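Local coordinates for hypothetical protein AF1531 (Archaeoglobus fulgidus, PDB 2I5H) that is of unknown function but belongs to the DUF655 family, whose helix-hairpin-helix kinship would be consistent with nucleic acid binding, at residues Y104-I109 / S179-E184. Numbering follows the deposited sequence.
Sequences YVIEHI and SRIIYE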
loop_
_atom_site.group_PDB
_atom_site.type_symbol
_atom_site.label_atom_id
_atom_site.label_comp_id
_atom_site.label_asym_id
_atom_site.label_seq_id
_atom_site.Cartn_x
_atom_site.Cartn_y
_atom_site.Cartn_z
ATOM N N TYR A 104 0.446 -4.740 6.635
ATOM C CA TYR A 104 -0.831 -5.426 6.814
ATOM C C TYR A 104 -1.963 -4.708 6.098
ATOM O O TYR A 104 -2.848 -5.344 5.526
ATOM C CB TYR A 104 -1.168 -5.544 8.302
ATOM C CG TYR A 104 -0.197 -6.413 9.059
ATOM C CD1 TYR A 104 -0.181 -7.793 8.875
ATOM C CD2 TYR A 104 0.738 -5.852 9.926
ATOM C CE1 TYR A 104 0.750 -8.596 9.537
ATOM C CE2 TYR A 104 1.669 -6.639 10.591
ATOM C CZ TYR A 104 1.668 -8.014 10.389
ATOM O OH TYR A 104 2.592 -8.794 11.043
ATOM N N VAL A 105 -1.938 -3.380 6.137
ATOM C CA VAL A 105 -2.967 -2.581 5.487
ATOM C C VAL A 105 -2.826 -2.655 3.961
ATOM O O VAL A 105 -3.820 -2.788 3.248
ATOM C CB VAL A 105 -2.907 -1.115 5.981
ATOM C CG1 VAL A 105 -3.916 -0.257 5.241
ATOM C CG2 VAL A 105 -3.199 -1.073 7.480
ATOM N N ILE A 106 -1.596 -2.584 3.460
ATOM C CA ILE A 106 -1.379 -2.678 2.019
ATOM C C ILE A 106 -1.878 -4.038 1.522
ATOM O O ILE A 106 -2.511 -4.134 0.470
ATOM C CB ILE A 106 0.115 -2.519 1.658
ATOM C CG1 ILE A 106 0.552 -1.070 1.896
ATOM C CG2 ILE A 106 0.347 -2.906 0.198
ATOM C CD1 ILE A 106 2.024 -0.817 1.637
ATOM N N GLU A 107 -1.597 -5.085 2.289
ATOM C CA GLU A 107 -2.027 -6.432 1.924
ATOM C C GLU A 107 -3.549 -6.475 1.836
ATOM O O GLU A 107 -4.112 -7.088 0.933
ATOM C CB GLU A 107 -1.532 -7.436 2.963
ATOM C CG GLU A 107 -1.817 -8.887 2.623
ATOM C CD GLU A 107 -1.305 -9.834 3.688
ATOM O OE1 GLU A 107 -1.785 -9.743 4.837
ATOM O OE2 GLU A 107 -0.418 -10.659 3.383
ATOM N N HIS A 108 -4.208 -5.809 2.781
ATOM C CA HIS A 108 -5.662 -5.748 2.819
ATOM C C HIS A 108 -6.175 -5.084 1.547
ATOM O O HIS A 108 -7.108 -5.569 0.909
ATOM C CB HIS A 108 -6.114 -4.937 4.039
ATOM C CG HIS A 108 -7.600 -4.843 4.190
ATOM N ND1 HIS A 108 -8.375 -5.906 4.603
ATOM C CD2 HIS A 108 -8.453 -3.812 3.989
ATOM C CE1 HIS A 108 -9.642 -5.532 4.651
ATOM N NE2 HIS A 108 -9.715 -4.265 4.283
ATOM N N ILE A 109 -5.553 -3.965 1.190
ATOM C CA ILE A 109 -5.932 -3.212 0.002
ATOM C C ILE A 109 -5.827 -4.028 -1.288
ATOM O O ILE A 109 -6.762 -4.059 -2.086
ATOM C CB ILE A 109 -5.063 -1.943 -0.136
ATOM C CG1 ILE A 109 -5.339 -1.000 1.041
ATOM C CG2 ILE A 109 -5.357 -1.238 -1.456
ATOM C CD1 ILE A 109 -4.412 0.198 1.099
ATOM N N SER A 179 5.775 -6.226 -0.745
ATOM C CA SER A 179 7.199 -5.922 -0.662
ATOM C C SER A 179 7.607 -4.872 -1.683
ATOM O O SER A 179 8.390 -3.975 -1.375
ATOM C CB SER A 179 8.039 -7.185 -0.884
ATOM O OG SER A 179 7.980 -8.047 0.234
ATOM N N ARG A 180 7.084 -4.987 -2.902
ATOM C CA ARG A 180 7.413 -4.025 -3.947
ATOM C C ARG A 180 6.830 -2.654 -3.630
ATOM O O ARG A 180 7.514 -1.640 -3.749
ATOM C CB ARG A 180 6.905 -4.503 -5.313
ATOM C CG ARG A 180 7.196 -3.529 -6.456
ATOM C CD ARG A 180 8.693 -3.270 -6.612
ATOM N NE ARG A 180 8.967 -2.169 -7.534
ATOM C CZ ARG A 180 10.186 -1.766 -7.880
ATOM N NH1 ARG A 180 11.255 -2.373 -7.386
ATOM N NH2 ARG A 180 10.338 -0.745 -8.712
ATOM N N ILE A 181 5.567 -2.619 -3.217
ATOM C CA ILE A 181 4.933 -1.346 -2.885
ATOM C C ILE A 181 5.701 -0.630 -1.776
ATOM O O ILE A 181 6.007 0.558 -1.883
ATOM C CB ILE A 181 3.463 -1.555 -2.463
ATOM C CG1 ILE A 181 2.662 -2.067 -3.667
ATOM C CG2 ILE A 181 2.871 -0.247 -1.944
ATOM C CD1 ILE A 181 1.237 -2.476 -3.341
ATOM N N ILE A 182 6.028 -1.353 -0.714
ATOM C CA ILE A 182 6.775 -0.757 0.382
ATOM C C ILE A 182 8.131 -0.265 -0.118
ATOM O O ILE A 182 8.600 0.797 0.286
ATOM C CB ILE A 182 6.956 -1.767 1.533
ATOM C CG1 ILE A 182 5.615 -1.948 2.255
ATOM C CG2 ILE A 182 8.039 -1.295 2.490
ATOM C CD1 ILE A 182 5.644 -2.921 3.405
ATOM N N TYR A 183 8.752 -1.029 -1.014
ATOM C CA TYR A 183 10.047 -0.629 -1.552
ATOM C C TYR A 183 9.934 0.712 -2.274
ATOM O O TYR A 183 10.765 1.598 -2.090
ATOM C CB TYR A 183 10.581 -1.682 -2.526
ATOM C CG TYR A 183 11.914 -1.294 -3.127
ATOM C CD1 TYR A 183 13.092 -1.419 -2.394
ATOM C CD2 TYR A 183 11.990 -0.756 -4.409
ATOM C CE1 TYR A 183 14.317 -1.014 -2.925
ATOM C CE2 TYR A 183 13.209 -0.349 -4.949
ATOM C CZ TYR A 183 14.365 -0.480 -4.203
ATOM O OH TYR A 183 15.570 -0.078 -4.736
ATOM N N GLU A 184 8.899 0.854 -3.093
ATOM C CA GLU A 184 8.689 2.085 -3.847
ATOM C C GLU A 184 8.391 3.262 -2.925
ATOM O O GLU A 184 8.888 4.369 -3.137
ATOM C CB GLU A 184 7.560 1.886 -4.863
ATOM C CG GLU A 184 7.943 0.926 -5.997
ATOM C CD GLU A 184 6.824 0.672 -6.991
ATOM O OE1 GLU A 184 5.821 1.414 -6.976
ATOM O OE2 GLU A 184 6.955 -0.272 -7.807
#
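Ile106 meets Ile181 and Ile182 where segments of two helices distant in sequence touch through isoleucine side chains, a compact example of how one side chain can serve two neighbours on a facing helix. Along 179-184, the side of the helix turned from this seam comes first: Arg180 NE donates its N-H to Glu184 OE2 at 2.8 Å, a salt bridge between residues one helical turn apart. The carboxylate takes that N-H on its anti lone pair, with OE2 tilted 21° from the guanidinium plane, and both its oxygens also receive bonds from 194-196, so the C-terminal tail is fastened to the helix.

The first side-chain bond of Ile181 is directed toward 104-109, and its side chain and that of Ile106 run past each other in opposite directions. Each brings a delta methyl onto the other's gamma methyl: Ile181 CD1 lies 3.7 Å from Ile106 CG2, and Ile106 CD1 is equally far from Ile181 CG2. Ile110 also touches Ile181. In Ile106 the extended CG1-CD1 arm (chi2 177°) carries CD1 to 3.8 Å from Ile182 CG1. Ile182 leaves its helix along the flank, yet its CG1 arm comes nearer Ile106; the side chain also touches Pro103.

On an adjoining face of helix 96-111, Val105 and Ile109 pack on strands 20-27 and 44-49. Helix 96-111 thus links the antiparallel sheet of this DUF655 fold to helix 173-186 by plain hydrophobic helix-helix packing.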